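Local coordinates for protein nicotinate-nucleotide pyrophosphorylase (Ehrlichia chaffeensis, PDB 3L0G) that probably converts quinolinate to nicotinate mononucleotide with loss of carbon dioxide, a phosphoribosyl transfer that feeds NAD biosynthesis, at residues I194-R202 with Q219-V228. Numbering follows the deposited sequence.
Sequences ITLAIQRLR and QVEESLSNNV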
loop_
_atom_site.group_PDB
_atom_site.type_symbol
_atom_site.label_atom_id
_atom_site.label_comp_id
_atom_site.label_asym_id
_atom_site.label_seq_id
_atom_site.Cartn_x
_atom_site.Cartn_y
_atom_site.Cartn_z
ATOM N N ILE C 194 25.827 4.672 -29.018
ATOM C CA ILE C 194 26.164 3.751 -27.942
ATOM C C ILE C 194 27.393 4.260 -27.137
ATOM O O ILE C 194 27.395 4.273 -25.897
ATOM C CB ILE C 194 26.452 2.343 -28.518
ATOM C CG1 ILE C 194 25.141 1.666 -28.986
ATOM C CG2 ILE C 194 27.201 1.483 -27.488
ATOM C CD1 ILE C 194 25.351 0.301 -29.660
ATOM N N THR C 195 28.434 4.689 -27.835
ATOM C CA THR C 195 29.646 5.181 -27.165
ATOM C C THR C 195 29.328 6.363 -26.266
ATOM O O THR C 195 29.776 6.390 -25.128
ATOM C CB THR C 195 30.766 5.528 -28.163
ATOM O OG1 THR C 195 31.173 4.330 -28.834
ATOM C CG2 THR C 195 32.032 6.187 -27.430
ATOM N N LEU C 196 28.519 7.308 -26.731
ATOM C CA LEU C 196 28.206 8.488 -25.890
ATOM C C LEU C 196 27.331 8.123 -24.690
ATOM O O LEU C 196 27.541 8.627 -23.588
ATOM C CB LEU C 196 27.559 9.604 -26.708
ATOM C CG LEU C 196 27.248 10.894 -25.949
ATOM C CD1 LEU C 196 28.529 11.689 -25.613
ATOM C CD2 LEU C 196 26.307 11.734 -26.803
ATOM N N ALA C 197 26.367 7.228 -24.884
ATOM C CA ALA C 197 25.546 6.745 -23.759
ATOM C C ALA C 197 26.408 6.119 -22.647
ATOM O O ALA C 197 26.260 6.466 -21.450
ATOM C CB ALA C 197 24.455 5.729 -24.254
ATOM N N ILE C 198 27.304 5.202 -23.022
ATOM C CA ILE C 198 28.119 4.504 -22.035
ATOM C C ILE C 198 29.054 5.509 -21.349
ATOM O O ILE C 198 29.210 5.488 -20.109
ATOM C CB ILE C 198 28.965 3.360 -22.658
ATOM C CG1 ILE C 198 28.051 2.227 -23.179
ATOM C CG2 ILE C 198 29.939 2.794 -21.603
ATOM C CD1 ILE C 198 28.712 1.301 -24.208
ATOM N N GLN C 199 29.697 6.368 -22.152
ATOM C CA GLN C 199 30.572 7.403 -21.586
ATOM C C GLN C 199 29.884 8.239 -20.503
ATOM O O GLN C 199 30.459 8.458 -19.406
ATOM C CB GLN C 199 31.120 8.338 -22.674
ATOM C CG GLN C 199 32.256 7.726 -23.547
ATOM C CD GLN C 199 32.783 8.717 -24.616
ATOM O OE1 GLN C 199 33.613 8.368 -25.474
ATOM N NE2 GLN C 199 32.304 9.963 -24.547
ATOM N N ARG C 200 28.672 8.721 -20.816
ATOM C CA ARG C 200 27.902 9.549 -19.862
ATOM C C ARG C 200 27.525 8.796 -18.604
ATOM O O ARG C 200 27.646 9.328 -17.495
ATOM C CB ARG C 200 26.623 10.088 -20.516
ATOM C CG ARG C 200 26.896 11.211 -21.492
ATOM C CD ARG C 200 25.632 11.618 -22.141
ATOM N NE ARG C 200 25.783 12.793 -22.987
ATOM C CZ ARG C 200 24.761 13.377 -23.611
ATOM N NH1 ARG C 200 23.526 12.892 -23.490
ATOM N NH2 ARG C 200 24.976 14.445 -24.357
ATOM N N LEU C 201 27.040 7.566 -18.773
ATOM C CA LEU C 201 26.672 6.748 -17.637
ATOM C C LEU C 201 27.877 6.526 -16.732
ATOM O O LEU C 201 27.780 6.738 -15.531
ATOM C CB LEU C 201 26.053 5.402 -18.043
ATOM C CG LEU C 201 25.406 4.643 -16.867
ATOM C CD1 LEU C 201 23.968 4.204 -17.158
ATOM C CD2 LEU C 201 26.301 3.482 -16.449
ATOM N N ARG C 202 29.008 6.126 -17.314
ATOM C CA ARG C 202 30.230 5.901 -16.545
ATOM C C ARG C 202 30.708 7.156 -15.838
ATOM O O ARG C 202 31.267 7.068 -14.745
ATOM C CB ARG C 202 31.363 5.384 -17.430
ATOM C CG ARG C 202 31.179 3.955 -17.856
ATOM C CD ARG C 202 32.475 3.342 -18.308
ATOM N NE ARG C 202 32.306 1.906 -18.448
ATOM C CZ ARG C 202 32.655 1.201 -19.510
ATOM N NH1 ARG C 202 32.413 -0.102 -19.526
ATOM N NH2 ARG C 202 33.254 1.770 -20.541
ATOM N N GLN C 219 26.117 -2.954 -33.453
ATOM C CA GLN C 219 25.916 -2.477 -32.074
ATOM C C GLN C 219 26.562 -3.363 -31.035
ATOM O O GLN C 219 27.069 -2.873 -30.035
ATOM C CB GLN C 219 24.430 -2.304 -31.783
ATOM C CG GLN C 219 23.809 -1.161 -32.572
ATOM C CD GLN C 219 22.375 -0.939 -32.215
ATOM O OE1 GLN C 219 21.640 -1.895 -31.972
ATOM N NE2 GLN C 219 21.960 0.323 -32.151
ATOM N N VAL C 220 26.592 -4.667 -31.285
ATOM C CA VAL C 220 27.363 -5.570 -30.451
ATOM C C VAL C 220 28.874 -5.227 -30.489
ATOM O O VAL C 220 29.525 -5.113 -29.447
ATOM C CB VAL C 220 27.177 -7.026 -30.870
ATOM C CG1 VAL C 220 28.138 -7.896 -30.111
ATOM C CG2 VAL C 220 25.705 -7.490 -30.642
ATOM N N GLU C 221 29.411 -5.029 -31.687
ATOM C CA GLU C 221 30.828 -4.670 -31.840
ATOM C C GLU C 221 31.200 -3.394 -31.077
ATOM O O GLU C 221 32.266 -3.347 -30.420
ATOM C CB GLU C 221 31.206 -4.527 -33.325
ATOM C CG GLU C 221 31.370 -5.883 -34.010
ATOM C CD GLU C 221 31.424 -5.811 -35.531
ATOM O OE1 GLU C 221 30.802 -4.916 -36.118
ATOM O OE2 GLU C 221 32.075 -6.683 -36.151
ATOM N N GLU C 222 30.331 -2.373 -31.159
ATOM C CA GLU C 222 30.605 -1.087 -30.520
ATOM C C GLU C 222 30.467 -1.189 -28.993
ATOM O O GLU C 222 31.208 -0.555 -28.269
ATOM C CB GLU C 222 29.717 0.040 -31.081
ATOM C CG GLU C 222 30.003 1.409 -30.470
ATOM C CD GLU C 222 29.149 2.535 -31.033
ATOM O OE1 GLU C 222 28.233 2.303 -31.868
ATOM O OE2 GLU C 222 29.423 3.692 -30.650
ATOM N N SER C 223 29.526 -1.997 -28.512
ATOM C CA SER C 223 29.367 -2.221 -27.083
ATOM C C SER C 223 30.585 -2.956 -26.497
ATOM O O SER C 223 31.073 -2.627 -25.412
ATOM C CB SER C 223 28.075 -3.012 -26.842
ATOM O OG SER C 223 26.945 -2.265 -27.259
ATOM N N LEU C 224 31.077 -3.941 -27.229
ATOM C CA LEU C 224 32.277 -4.679 -26.850
ATOM C C LEU C 224 33.490 -3.762 -26.771
ATOM O O LEU C 224 34.297 -3.885 -25.865
ATOM C CB LEU C 224 32.583 -5.782 -27.867
ATOM C CG LEU C 224 32.061 -7.203 -27.668
ATOM C CD1 LEU C 224 32.630 -8.048 -28.835
ATOM C CD2 LEU C 224 32.440 -7.831 -26.304
ATOM N N SER C 225 33.609 -2.848 -27.730
ATOM C CA SER C 225 34.730 -1.895 -27.767
ATOM C C SER C 225 34.741 -1.033 -26.530
ATOM O O SER C 225 35.816 -0.622 -26.058
ATOM C CB SER C 225 34.642 -1.002 -29.004
ATOM O OG SER C 225 34.878 -1.794 -30.162
ATOM N N ASN C 226 33.533 -0.766 -26.016
ATOM C CA ASN C 226 33.355 0.024 -24.798
ATOM C C ASN C 226 33.444 -0.811 -23.512
ATOM O O ASN C 226 33.216 -0.288 -22.436
ATOM C CB ASN C 226 32.030 0.789 -24.832
ATOM C CG ASN C 226 32.081 1.992 -25.732
ATOM O OD1 ASN C 226 32.029 1.868 -26.956
ATOM N ND2 ASN C 226 32.213 3.152 -25.148
ATOM N N ASN C 227 33.792 -2.095 -23.629
ATOM C CA ASN C 227 33.985 -2.979 -22.489
ATOM C C ASN C 227 32.767 -3.120 -21.551
ATOM O O ASN C 227 32.929 -3.111 -20.337
ATOM C CB ASN C 227 35.229 -2.538 -21.690
ATOM C CG ASN C 227 36.496 -2.564 -22.516
ATOM O OD1 ASN C 227 36.771 -3.530 -23.214
ATOM N ND2 ASN C 227 37.279 -1.491 -22.439
ATOM N N VAL C 228 31.553 -3.246 -22.104
ATOM C CA VAL C 228 30.361 -3.433 -21.276
ATOM C C VAL C 228 30.388 -4.784 -20.579
ATOM O O VAL C 228 31.103 -5.683 -20.969
ATOM C CB VAL C 228 29.037 -3.271 -22.069
ATOM C CG1 VAL C 228 28.895 -1.851 -22.530
ATOM C CG2 VAL C 228 28.963 -4.231 -23.219
HETATM O O HOH W 1 25.903 3.785 -31.668
#
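Ile194 and Ile198 of helix 194-204 face Gln219, Ser223, Asn226 and Val228 on or just after helix 217-225, two neighbouring helices on the outside of the alpha/beta barrel domain of this phosphoribosyltransferase. Strand 210-214 runs between them in sequence, making a helix-strand-helix unit whose helix segments run roughly parallel, 32° apart, with axes 9.8 Å from each other at closest approach.

The tight side faces the barrel strands. Ile194 CD1 lies 3.5 Å from Gln219 CB, meeting the aliphatic part of a side chain whose OE1 is bound by the backbone N of Asp215, while Ile194 CG2 turns to Ser223. Both Ile194 and Ser223 also rest on Ile212 of strand 210-214. Small Ser223 suits this buried place because its hydroxyl bonds back to Gln219 O in its own helix. One turn on from Ile194, Ile198 CD1 touches Asn226 CB and, from a direction roughly at right angles to it, Val228 CG1 at 3.6 Å; the branched isoleucines thus pack on the aliphatic parts of Gln219 and Asn226 and on Val228.

Toward solvent the contact becomes polar. Glu222 swings its CG opposite the backbone N (chi1 -178°) and, with the rest of the chain extended, brings its carboxylate to the first turn of the other helix. There OE2 accepts from Thr195 OG1 at 2.6 Å through its anti lone pair and from Thr195 N from above the carboxylate plane; a water joins OE1 to Ile194 N. A carboxylate suits a helix start, where the dipole would probably favour its charge. At the far end, exposed Arg202 stretches across to the turn that ends helix 217-225, one guanidinium face lying against Ile198 CG2. Its NH1 and NH2 both grip Asn226 O in the carbonyl plane, the NH2 bond being 2.8 Å long.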